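Local coordinates for putative molybdenum carrier protein (Syntrophus aciditrophicus SB, PDB 3IMK) that may carry molybdenum, though its function is unproven, and has the Rossmann-like fold of the circularly permuted YpsA branch of the SLOG clan, at residues G36-P39 with K40-A44; G47-P50 with E51-L55; M58-D62 with Y63-T67; L104-L108 with D109-I113. All blocks are in the same frame, centred on the assembly; numbering follows the deposited sequence.

How the contacts relate
Contact 1 lies between contacts 2 and 3 at the sheet edge formed by strands 34-38 and 56-57; its centre is about 8 Å from that of contact 2 and about 7 Å from that of contact 3. Contacts 2 and 3 are neighbours in sequence only, their centres about 15 Å apart. Arg42 NH2 reaches Tyr53 O at 2.8 Å, joining contacts 1 and 2; Val38 O meets Met58 N at 2.9 Å, joining contacts 1 and 3. Trp37, Met58 and Pro59 line the pocket of a bound polyether, probably from the crystallisation liquor. Contact 4 joins the end of strand 103-107 to the turn after it, at the other edge, centred about 27 Å from contact 1.

Contact 1 (G36-P39 with K40-A44); sequences GWVP and KGRLA
Lys40 follows Pro39 directly at the exit of strand 34-38, and from there the chain folds back over the proline. The backbone N of Lys40 pairs with Thr60 O, outside the turn. Gly41 comes next, with positive phi. Its N is 3.2 Å from Pro39 O, but the angle is too poor for a hydrogen bond, and this N-H is instead given to the carboxylate of Glu57. Arg42 makes the closing bond: its N donates to Pro39 O at 2.8 Å, with an N-H...O angle of 138° and the donor tilted 31° from the carbonyl plane. The backbone angles of Lys40 and Gly41 are those of a type II beta turn spanning Pro39 to Arg42. On the strand side, Val38 CG2 rests against the root of the arginine, 4.0 Å from Arg42 CA and 4.2 Å from Arg42 CG. The guanidinium belongs to the loop 47-55, with NE bonded to Val49 O and NH2 to Pro50 O and Tyr53 O. Leu43 completes the return over the proline ring. Its O lies 3.5 Å from Pro39 CD and 3.6 Å from Pro39 CG, while Leu43 CB is 4.2 Å from Pro39 CB. Tyr63 and Arg66 of helix 63-72 also pack on that ring. A single backbone bond therefore closes the turn, apolar packing by Val38 and Pro39 backs it, and the arginine's buried charge is met by carbonyl oxygens of the neighbouring loop, consistent with a guanidinium that is held in place rather than mobile.

Contact 2 (G47-P50 with E51-L55); sequences GRVP and ETYQL
Glu51 folds back along the chain into the grip of Arg48, three residues earlier. Its CB and CG stay close to the preceding carbonyl carbon, Pro50 C, as near neighbours along the chain. A bend at chi2 (-79°) then swings the carboxylate towards the arginine, placing Glu51 CD 3.9 Å from both Arg48 NE and Arg48 NH2. At the tip, Glu51 OE2 alone takes both donors, Arg48 NH2 at 2.8 Å and Arg48 NE at 3.1 Å, in a side-on salt bridge. OE2 lies within 1° of the guanidinium plane; the two flat groups are turned 55° apart, and both nitrogens approach from the same face of the carboxylate. OE1 has a long, weak ion pair with Arg42. Beyond this charged pair, Val49 CG1 sits 3.8 Å from both Tyr53 CD2 and Leu55 CD1, crossing each side chain at about a right angle. The Pro50 ring runs alongside the tyrosine, with Pro50 CD 4.0 Å from Tyr53 CE2; Tyr53 OH reaches beyond the loop to Asp25 of helix 19-29. Tyr53 N donates to Pro50 O, closing a type I beta turn from Pro50 to Tyr53 in the loop between strands 34-38 and 56-57.

Contact 3 (M58-D62 with Y63-T67); sequences MPTSD and YSKRT
Asp62 OD2 sits over the opening turn of helix 63-72, accepting from Lys65 N at 3.0 Å with an N-H...O angle of 144°. The donor arrives on the anti side of the carboxylate, 24° out of its plane. Ser64 N, at 3.2 Å from Asp62 OD2, is too poorly angled for a direct bond; a water accepts from it instead and donates to Asp62 OD1 at 2.8 Å. The carboxylate oxygens thus serve the N-H groups of the second and third helix residues, Lys65 directly and Ser64 through water. The position follows from chi1 of -168°, which turns CG beside the carbonyl carbon and hence towards the helix that begins there. Lys65 lays its extended aliphatic chain past the same carboxylate, its CG 3.4 Å from Asp62 OD2, though Lys65 NZ stops 5.1 Å from that oxygen; the charged ends are not in contact, and any attraction is probably a weak, longer-range one. Met58 (present as selenomethionine) bends at chi2 and chi3 and packs on the first turn of the helix, its CG 3.7 Å from Arg66 CB and its CE 3.5 Å from the backbone oxygen Lys65 O. Arg66 N gives only a weak bond to Asp62 O, while Arg66 NE is held by Gly14 O. The arrangement is that of an aspartate N-cap, here placed where the loop after strand 56-57 enters helix 63-72 of the alpha/beta fold.

Contact 4 (L104-L108 with D109-I113); sequences LHIDL and DRISI
Asp107 opens an Asx turn at the end of edge strand 103-107, its carboxylate turned back on the residues that follow. Asp107 OD1 accepts from Asp109 N at 2.9 Å, the donor coming on the anti side and 33° out of the carboxylate plane; Gly83 N is a second donor to OD1. A beta turn from Asp107 to Arg110 overlaps it: Arg110 N gives to Asp107 O at 2.8 Å, and Ile111 N adds a weak bond to the same oxygen. The side chains of Asp107 and Arg110 run alongside each other, with Asp107 OD2 3.4 Å from Arg110 CG. Their flat groups are 76° apart, and a water joins them, giving to OD2 and taking from Arg110 NH1 in the guanidinium plane. Asp109 turns its carboxylate 44° from that of Asp107, its OD2 4.5 Å from Asp107 OD1, a proximity of like charges that is probably unfavourable and that the N-H donors to OD1 may temper. Ile106 meets Ile111 obliquely through their CG2 methyls, 3.9 Å apart, with Ala116 of helix 113-126 packed on Ile106 and Leu119 on Ile111. Another water donates to Leu108 O at 2.7 Å and to Ile111 O at 2.8 Å.

Contact 1 (G36-P39 with K40-A44)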
loop_
_atom_site.group_PDB
_atom_site.type_symbol
_atom_site.label_atom_id
_atom_site.label_comp_id
_atom_site.label_asym_id
_atom_site.label_seq_id
_atom_site.Cartn_x
_atom_site.Cartn_y
_atom_site.Cartn_z
ATOM N N GLY A 36 -0.982 -3.496 -9.763
ATOM C CA GLY A 36 0.325 -3.239 -9.178
ATOM C C GLY A 36 1.431 -3.864 -9.985
ATOM O O GLY A 36 1.263 -4.885 -10.662
ATOM N N TRP A 37 2.589 -3.276 -9.864
ATOM C CA TRP A 37 3.800 -3.770 -10.495
ATOM C C TRP A 37 4.550 -4.676 -9.542
ATOM O O TRP A 37 4.769 -4.348 -8.389
ATOM C CB TRP A 37 4.683 -2.590 -10.848
ATOM C CG TRP A 37 4.056 -1.743 -11.911
ATOM C CD1 TRP A 37 3.330 -0.585 -11.723
ATOM C CD2 TRP A 37 4.069 -1.976 -13.326
ATOM N NE1 TRP A 37 2.901 -0.063 -12.958
ATOM C CE2 TRP A 37 3.366 -0.898 -13.949
ATOM C CE3 TRP A 37 4.671 -2.942 -14.126
ATOM C CZ2 TRP A 37 3.227 -0.807 -15.337
ATOM C CZ3 TRP A 37 4.496 -2.873 -15.501
ATOM C CH2 TRP A 37 3.779 -1.824 -16.087
ATOM N N VAL A 38 4.959 -5.829 -10.054
ATOM C CA VAL A 38 5.731 -6.824 -9.332
ATOM C C VAL A 38 7.045 -7.058 -10.079
ATOM O O VAL A 38 7.150 -6.738 -11.269
ATOM C CB VAL A 38 4.905 -8.159 -9.171
ATOM C CG1 VAL A 38 3.648 -7.897 -8.327
ATOM C CG2 VAL A 38 4.557 -8.808 -10.495
ATOM N N PRO A 39 8.043 -7.654 -9.411
ATOM C CA PRO A 39 9.268 -8.000 -10.167
ATOM C C PRO A 39 8.996 -8.953 -11.309
ATOM O O PRO A 39 8.071 -9.740 -11.226
ATOM C CB PRO A 39 10.156 -8.672 -9.099
ATOM C CG PRO A 39 9.593 -8.187 -7.769
ATOM C CD PRO A 39 8.122 -8.099 -8.013
ATOM N N LYS A 40 9.856 -8.951 -12.335
ATOM C CA LYS A 40 9.842 -10.037 -13.297
ATOM C C LYS A 40 9.810 -11.369 -12.547
ATOM O O LYS A 40 10.508 -11.541 -11.562
ATOM C CB LYS A 40 11.056 -9.955 -14.209
ATOM C CG LYS A 40 11.009 -10.922 -15.357
ATOM C CD LYS A 40 12.299 -10.860 -16.171
ATOM C CE LYS A 40 13.527 -11.486 -15.467
ATOM N NZ LYS A 40 14.687 -11.613 -16.418
ATOM N N GLY A 41 8.965 -12.291 -12.993
ATOM C CA GLY A 41 8.810 -13.592 -12.336
ATOM C C GLY A 41 7.867 -13.580 -11.142
ATOM O O GLY A 41 7.640 -14.599 -10.512
ATOM N N ARG A 42 7.261 -12.426 -10.869
ATOM C CA ARG A 42 6.331 -12.277 -9.757
ATOM C C ARG A 42 6.988 -12.621 -8.406
ATOM O O ARG A 42 6.364 -13.192 -7.500
ATOM C CB ARG A 42 5.026 -13.087 -9.961
ATOM C CG ARG A 42 4.389 -12.971 -11.300
ATOM C CD ARG A 42 3.258 -13.984 -11.429
ATOM N NE ARG A 42 2.145 -13.763 -10.510
ATOM C CZ ARG A 42 1.108 -12.971 -10.784
ATOM N NH1 ARG A 42 1.076 -12.231 -11.879
ATOM N NH2 ARG A 42 0.108 -12.882 -9.933
ATOM N N LEU A 43 8.245 -12.246 -8.254
ATOM C CA LEU A 43 8.974 -12.649 -7.061
ATOM C C LEU A 43 8.463 -11.974 -5.796
ATOM O O LEU A 43 8.112 -10.771 -5.811
ATOM C CB LEU A 43 10.473 -12.410 -7.199
ATOM C CG LEU A 43 11.096 -13.018 -8.438
ATOM C CD1 LEU A 43 12.639 -12.694 -8.476
ATOM C CD2 LEU A 43 10.881 -14.529 -8.540
ATOM N N ALA A 44 8.485 -12.734 -4.692
ATOM C CA ALA A 44 8.077 -12.239 -3.386
ATOM C C ALA A 44 8.636 -13.185 -2.327
ATOM O O ALA A 44 9.011 -14.330 -2.613
ATOM C CB ALA A 44 6.547 -12.150 -3.292
#

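Contact 2 (G47-P50 with E51-L55)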
loop_
_atom_site.group_PDB
_atom_site.type_symbol
_atom_site.label_atom_id
_atom_site.label_comp_id
_atom_site.label_asym_id
_atom_site.label_seq_id
_atom_site.Cartn_x
_atom_site.Cartn_y
_atom_site.Cartn_z
ATOM N N GLY A 47 7.396 -17.086 -2.191
ATOM C CA GLY A 47 7.236 -17.616 -3.522
ATOM C C GLY A 47 6.443 -16.741 -4.468
ATOM O O GLY A 47 5.951 -15.677 -4.098
ATOM N N ARG A 48 6.375 -17.189 -5.705
ATOM C CA ARG A 48 5.702 -16.530 -6.821
ATOM C C ARG A 48 4.324 -15.991 -6.347
ATOM O O ARG A 48 3.533 -16.731 -5.773
ATOM C CB ARG A 48 5.532 -17.554 -7.954
ATOM C CG ARG A 48 5.012 -16.995 -9.259
ATOM C CD ARG A 48 4.897 -18.082 -10.312
ATOM N NE ARG A 48 4.238 -17.608 -11.524
ATOM C CZ ARG A 48 4.851 -16.991 -12.525
ATOM N NH1 ARG A 48 6.159 -16.766 -12.479
ATOM N NH2 ARG A 48 4.157 -16.609 -13.601
ATOM N N VAL A 49 4.040 -14.721 -6.573
ATOM C CA VAL A 49 2.736 -14.180 -6.158
ATOM C C VAL A 49 1.659 -15.015 -6.870
ATOM O O VAL A 49 1.700 -15.161 -8.093
ATOM C CB VAL A 49 2.564 -12.670 -6.528
ATOM C CG1 VAL A 49 1.165 -12.191 -6.122
ATOM C CG2 VAL A 49 3.660 -11.768 -5.891
ATOM N N PRO A 50 0.688 -15.566 -6.111
ATOM C CA PRO A 50 -0.294 -16.468 -6.727
ATOM C C PRO A 50 -0.973 -15.877 -7.965
ATOM O O PRO A 50 -1.226 -14.681 -8.037
ATOM C CB PRO A 50 -1.282 -16.737 -5.603
ATOM C CG PRO A 50 -0.447 -16.660 -4.380
ATOM C CD PRO A 50 0.543 -15.529 -4.657
ATOM N N GLU A 51 -1.262 -16.726 -8.936
ATOM C CA GLU A 51 -1.783 -16.274 -10.210
ATOM C C GLU A 51 -3.192 -15.663 -10.127
ATOM O O GLU A 51 -3.621 -14.989 -11.047
ATOM C CB GLU A 51 -1.751 -17.424 -11.206
ATOM C CG GLU A 51 -0.317 -17.878 -11.502
ATOM C CD GLU A 51 0.476 -16.987 -12.488
ATOM O OE1 GLU A 51 0.086 -15.828 -12.797
ATOM O OE2 GLU A 51 1.523 -17.486 -12.974
ATOM N N THR A 52 -3.889 -15.910 -9.036
ATOM C CA THR A 52 -5.214 -15.339 -8.873
ATOM C C THR A 52 -5.154 -13.799 -8.823
ATOM O O THR A 52 -6.125 -13.121 -9.158
ATOM C CB THR A 52 -5.878 -15.888 -7.634
ATOM O OG1 THR A 52 -4.944 -15.843 -6.548
ATOM C CG2 THR A 52 -6.295 -17.347 -7.860
ATOM N N TYR A 53 -4.020 -13.241 -8.418
ATOM C CA TYR A 53 -3.857 -11.784 -8.399
ATOM C C TYR A 53 -3.442 -11.261 -9.786
ATOM O O TYR A 53 -2.411 -11.680 -10.334
ATOM C CB TYR A 53 -2.773 -11.374 -7.405
ATOM C CG TYR A 53 -3.041 -11.756 -5.962
ATOM C CD1 TYR A 53 -3.864 -10.988 -5.152
ATOM C CD2 TYR A 53 -2.475 -12.906 -5.415
ATOM C CE1 TYR A 53 -4.113 -11.351 -3.808
ATOM C CE2 TYR A 53 -2.709 -13.244 -4.104
ATOM C CZ TYR A 53 -3.516 -12.465 -3.303
ATOM O OH TYR A 53 -3.741 -12.830 -2.008
ATOM N N GLN A 54 -4.258 -10.350 -10.327
ATOM C CA GLN A 54 -4.006 -9.759 -11.633
ATOM C C GLN A 54 -3.024 -8.602 -11.476
ATOM O O GLN A 54 -3.418 -7.520 -10.998
ATOM C CB GLN A 54 -5.331 -9.319 -12.283
ATOM C CG GLN A 54 -6.336 -10.464 -12.443
ATOM C CD GLN A 54 -5.794 -11.606 -13.290
ATOM O OE1 GLN A 54 -5.506 -11.424 -14.477
ATOM N NE2 GLN A 54 -5.636 -12.792 -12.679
ATOM N N LEU A 55 -1.748 -8.879 -11.754
ATOM C CA LEU A 55 -0.652 -7.905 -11.553
ATOM C C LEU A 55 0.218 -7.812 -12.770
ATOM O O LEU A 55 0.108 -8.652 -13.669
ATOM C CB LEU A 55 0.178 -8.262 -10.321
ATOM C CG LEU A 55 -0.668 -8.404 -9.037
ATOM C CD1 LEU A 55 0.131 -9.026 -7.961
ATOM C CD2 LEU A 55 -1.123 -7.033 -8.517
#

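Contact 3 (M58-D62 with Y63-T67)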
loop_
_atom_site.group_PDB
_atom_site.type_symbol
_atom_site.label_atom_id
_atom_site.label_comp_id
_atom_site.label_asym_id
_atom_site.label_seq_id
_atom_site.Cartn_x
_atom_site.Cartn_y
_atom_site.Cartn_z
HETATM N N MSE A 58 7.414 -6.222 -14.071
HETATM C CA MSE A 58 8.475 -5.289 -14.506
HETATM C C MSE A 58 9.481 -6.030 -15.402
HETATM O O MSE A 58 9.507 -7.266 -15.450
HETATM C CB MSE A 58 9.205 -4.711 -13.315
HETATM C CG MSE A 58 8.352 -3.854 -12.423
HETATM SE SE MSE A 58 8.036 -2.080 -13.348
HETATM C CE MSE A 58 9.823 -1.301 -13.146
ATOM N N PRO A 59 10.320 -5.281 -16.111
ATOM C CA PRO A 59 11.321 -5.923 -16.981
ATOM C C PRO A 59 12.424 -6.705 -16.288
ATOM O O PRO A 59 13.055 -7.566 -16.926
ATOM C CB PRO A 59 11.942 -4.741 -17.736
ATOM C CG PRO A 59 11.092 -3.569 -17.513
ATOM C CD PRO A 59 10.289 -3.805 -16.271
ATOM N N THR A 60 12.704 -6.395 -15.037
ATOM C CA THR A 60 13.734 -7.102 -14.282
ATOM C C THR A 60 13.195 -7.546 -12.943
ATOM O O THR A 60 12.128 -7.111 -12.515
ATOM C CB THR A 60 15.069 -6.276 -14.056
ATOM O OG1 THR A 60 14.906 -5.319 -12.986
ATOM C CG2 THR A 60 15.455 -5.543 -15.326
ATOM N N SER A 61 13.939 -8.428 -12.292
ATOM C CA SER A 61 13.556 -8.975 -11.006
ATOM C C SER A 61 13.812 -8.049 -9.788
ATOM O O SER A 61 13.644 -8.493 -8.646
ATOM C CB SER A 61 14.222 -10.328 -10.805
ATOM O OG SER A 61 15.615 -10.191 -10.889
ATOM N N ASP A 62 14.208 -6.791 -10.035
ATOM C CA ASP A 62 14.621 -5.893 -8.950
ATOM C C ASP A 62 13.461 -5.367 -8.082
ATOM O O ASP A 62 12.499 -4.764 -8.573
ATOM C CB ASP A 62 15.385 -4.697 -9.513
ATOM C CG ASP A 62 16.067 -3.895 -8.444
ATOM O OD1 ASP A 62 17.017 -4.418 -7.810
ATOM O OD2 ASP A 62 15.657 -2.742 -8.251
ATOM N N TYR A 63 13.593 -5.570 -6.784
ATOM C CA TYR A 63 12.608 -5.016 -5.871
ATOM C C TYR A 63 12.487 -3.485 -5.914
ATOM O O TYR A 63 11.376 -2.954 -5.979
ATOM C CB TYR A 63 12.900 -5.450 -4.421
ATOM C CG TYR A 63 12.418 -6.819 -3.992
ATOM C CD1 TYR A 63 11.242 -7.390 -4.502
ATOM C CD2 TYR A 63 13.055 -7.468 -2.932
ATOM C CE1 TYR A 63 10.770 -8.637 -4.019
ATOM C CE2 TYR A 63 12.617 -8.721 -2.485
ATOM C CZ TYR A 63 11.440 -9.278 -3.011
ATOM O OH TYR A 63 10.959 -10.479 -2.540
ATOM N N SER A 64 13.598 -2.782 -5.820
ATOM C CA SER A 64 13.565 -1.325 -5.767
ATOM C C SER A 64 12.830 -0.718 -6.978
ATOM O O SER A 64 12.056 0.259 -6.812
ATOM C CB SER A 64 14.960 -0.759 -5.614
ATOM O OG SER A 64 15.461 -1.103 -4.318
ATOM N N LYS A 65 13.046 -1.270 -8.163
ATOM C CA LYS A 65 12.457 -0.730 -9.385
ATOM C C LYS A 65 10.940 -0.893 -9.369
ATOM O O LYS A 65 10.199 -0.016 -9.862
ATOM C CB LYS A 65 13.119 -1.315 -10.625
ATOM C CG LYS A 65 14.517 -0.819 -10.773
ATOM C CD LYS A 65 15.280 -1.519 -11.863
ATOM C CE LYS A 65 16.743 -1.015 -11.900
ATOM N NZ LYS A 65 17.585 -1.781 -12.894
ATOM N N ARG A 66 10.430 -2.032 -8.863
ATOM C CA ARG A 66 8.949 -2.176 -8.806
ATOM C C ARG A 66 8.355 -1.253 -7.732
ATOM O O ARG A 66 7.272 -0.714 -7.923
ATOM C CB ARG A 66 8.480 -3.652 -8.685
ATOM C CG ARG A 66 8.674 -4.347 -7.359
ATOM C CD ARG A 66 7.500 -4.122 -6.344
ATOM N NE ARG A 66 7.455 -5.206 -5.349
ATOM C CZ ARG A 66 8.303 -5.363 -4.336
ATOM N NH1 ARG A 66 9.243 -4.477 -4.069
ATOM N NH2 ARG A 66 8.158 -6.406 -3.519
ATOM N N THR A 67 9.031 -1.074 -6.606
ATOM C CA THR A 67 8.558 -0.125 -5.569
ATOM C C THR A 67 8.488 1.273 -6.127
ATOM O O THR A 67 7.477 1.940 -5.951
ATOM C CB THR A 67 9.530 -0.242 -4.371
ATOM O OG1 THR A 67 9.418 -1.580 -3.871
ATOM C CG2 THR A 67 9.267 0.778 -3.302
HETATM O O HOH W 1 16.230 -3.836 -5.163
#

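Contact 4 (L104-L108 with D109-I113)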
loop_
_atom_site.group_PDB
_atom_site.type_symbol
_atom_site.label_atom_id
_atom_site.label_comp_id
_atom_site.label_asym_id
_atom_site.label_seq_id
_atom_site.Cartn_x
_atom_site.Cartn_y
_atom_site.Cartn_z
ATOM N N LEU A 104 1.576 9.380 3.002
ATOM C CA LEU A 104 1.224 9.334 4.389
ATOM C C LEU A 104 1.771 8.080 4.978
ATOM O O LEU A 104 1.437 6.992 4.524
ATOM C CB LEU A 104 -0.310 9.390 4.534
ATOM C CG LEU A 104 -0.880 9.266 5.953
ATOM C CD1 LEU A 104 -0.349 10.360 6.881
ATOM C CD2 LEU A 104 -2.420 9.268 5.943
ATOM N N HIS A 105 2.565 8.194 6.026
ATOM C CA HIS A 105 3.048 7.070 6.789
ATOM C C HIS A 105 2.244 6.981 8.096
ATOM O O HIS A 105 2.290 7.909 8.892
ATOM C CB HIS A 105 4.545 7.254 7.161
ATOM C CG HIS A 105 5.048 6.223 8.136
ATOM N ND1 HIS A 105 6.065 6.458 9.040
ATOM C CD2 HIS A 105 4.669 4.926 8.314
ATOM C CE1 HIS A 105 6.263 5.361 9.762
ATOM N NE2 HIS A 105 5.450 4.414 9.328
ATOM N N ILE A 106 1.546 5.859 8.258
ATOM C CA ILE A 106 0.852 5.490 9.488
ATOM C C ILE A 106 1.738 4.508 10.248
ATOM O O ILE A 106 1.978 3.395 9.789
ATOM C CB ILE A 106 -0.521 4.882 9.201
ATOM C CG1 ILE A 106 -1.435 5.916 8.559
ATOM C CG2 ILE A 106 -1.166 4.291 10.471
ATOM C CD1 ILE A 106 -1.713 7.218 9.410
ATOM N N ASP A 107 2.164 4.901 11.450
ATOM C CA ASP A 107 2.932 4.069 12.362
ATOM C C ASP A 107 1.928 3.583 13.438
ATOM O O ASP A 107 1.535 4.327 14.324
ATOM C CB ASP A 107 4.093 4.858 12.969
ATOM C CG ASP A 107 4.921 4.044 13.934
ATOM O OD1 ASP A 107 4.513 2.922 14.338
ATOM O OD2 ASP A 107 6.033 4.489 14.286
ATOM N N LEU A 108 1.525 2.321 13.320
ATOM C CA LEU A 108 0.512 1.741 14.186
ATOM C C LEU A 108 1.052 1.387 15.553
ATOM O O LEU A 108 0.287 0.872 16.369
ATOM C CB LEU A 108 -0.162 0.545 13.492
ATOM C CG LEU A 108 -1.066 0.900 12.333
ATOM C CD1 LEU A 108 -1.612 -0.363 11.667
ATOM C CD2 LEU A 108 -2.209 1.825 12.709
ATOM N N ASP A 109 2.312 1.729 15.842
ATOM C CA ASP A 109 2.757 1.800 17.249
ATOM C C ASP A 109 2.491 3.165 17.901
ATOM O O ASP A 109 2.612 3.292 19.130
ATOM C CB ASP A 109 4.248 1.479 17.406
ATOM C CG ASP A 109 4.572 0.010 17.253
ATOM O OD1 ASP A 109 3.664 -0.860 17.191
ATOM O OD2 ASP A 109 5.792 -0.315 17.193
ATOM N N ARG A 110 2.165 4.173 17.089
ATOM C CA ARG A 110 2.024 5.537 17.583
ATOM C C ARG A 110 0.595 6.045 17.548
ATOM O O ARG A 110 0.266 7.003 18.252
ATOM C CB ARG A 110 2.903 6.491 16.763
ATOM C CG ARG A 110 4.385 6.150 16.781
ATOM C CD ARG A 110 5.156 6.829 17.853
ATOM N NE ARG A 110 4.754 6.418 19.195
ATOM C CZ ARG A 110 5.208 5.340 19.844
ATOM N NH1 ARG A 110 6.117 4.526 19.298
ATOM N NH2 ARG A 110 4.743 5.074 21.066
ATOM N N ILE A 111 -0.246 5.428 16.724
ATOM C CA ILE A 111 -1.635 5.873 16.538
ATOM C C ILE A 111 -2.519 4.628 16.503
ATOM O O ILE A 111 -2.140 3.614 15.905
ATOM C CB ILE A 111 -1.746 6.721 15.226
ATOM C CG1 ILE A 111 -3.098 7.419 15.146
ATOM C CG2 ILE A 111 -1.410 5.917 13.989
ATOM C CD1 ILE A 111 -3.163 8.474 13.988
ATOM N N SER A 112 -3.735 4.735 17.026
ATOM C CA SER A 112 -4.690 3.625 16.920
ATOM C C SER A 112 -5.233 3.470 15.497
ATOM O O SER A 112 -5.224 4.390 14.727
ATOM C CB SER A 112 -5.847 3.852 17.893
ATOM O OG SER A 112 -6.621 4.979 17.481
ATOM N N ILE A 113 -5.719 2.278 15.145
ATOM C CA ILE A 113 -6.277 2.102 13.807
ATOM C C ILE A 113 -7.477 3.030 13.566
ATOM O O ILE A 113 -7.659 3.522 12.448
ATOM C CB ILE A 113 -6.637 0.629 13.428
ATOM C CG1 ILE A 113 -7.675 0.039 14.395
ATOM C CG2 ILE A 113 -5.341 -0.236 13.329
ATOM C CD1 ILE A 113 -8.241 -1.308 13.970
HETATM O O HOH W 2 7.207 4.041 16.694
HETATM O O HOH W 3 -2.417 0.801 15.993
#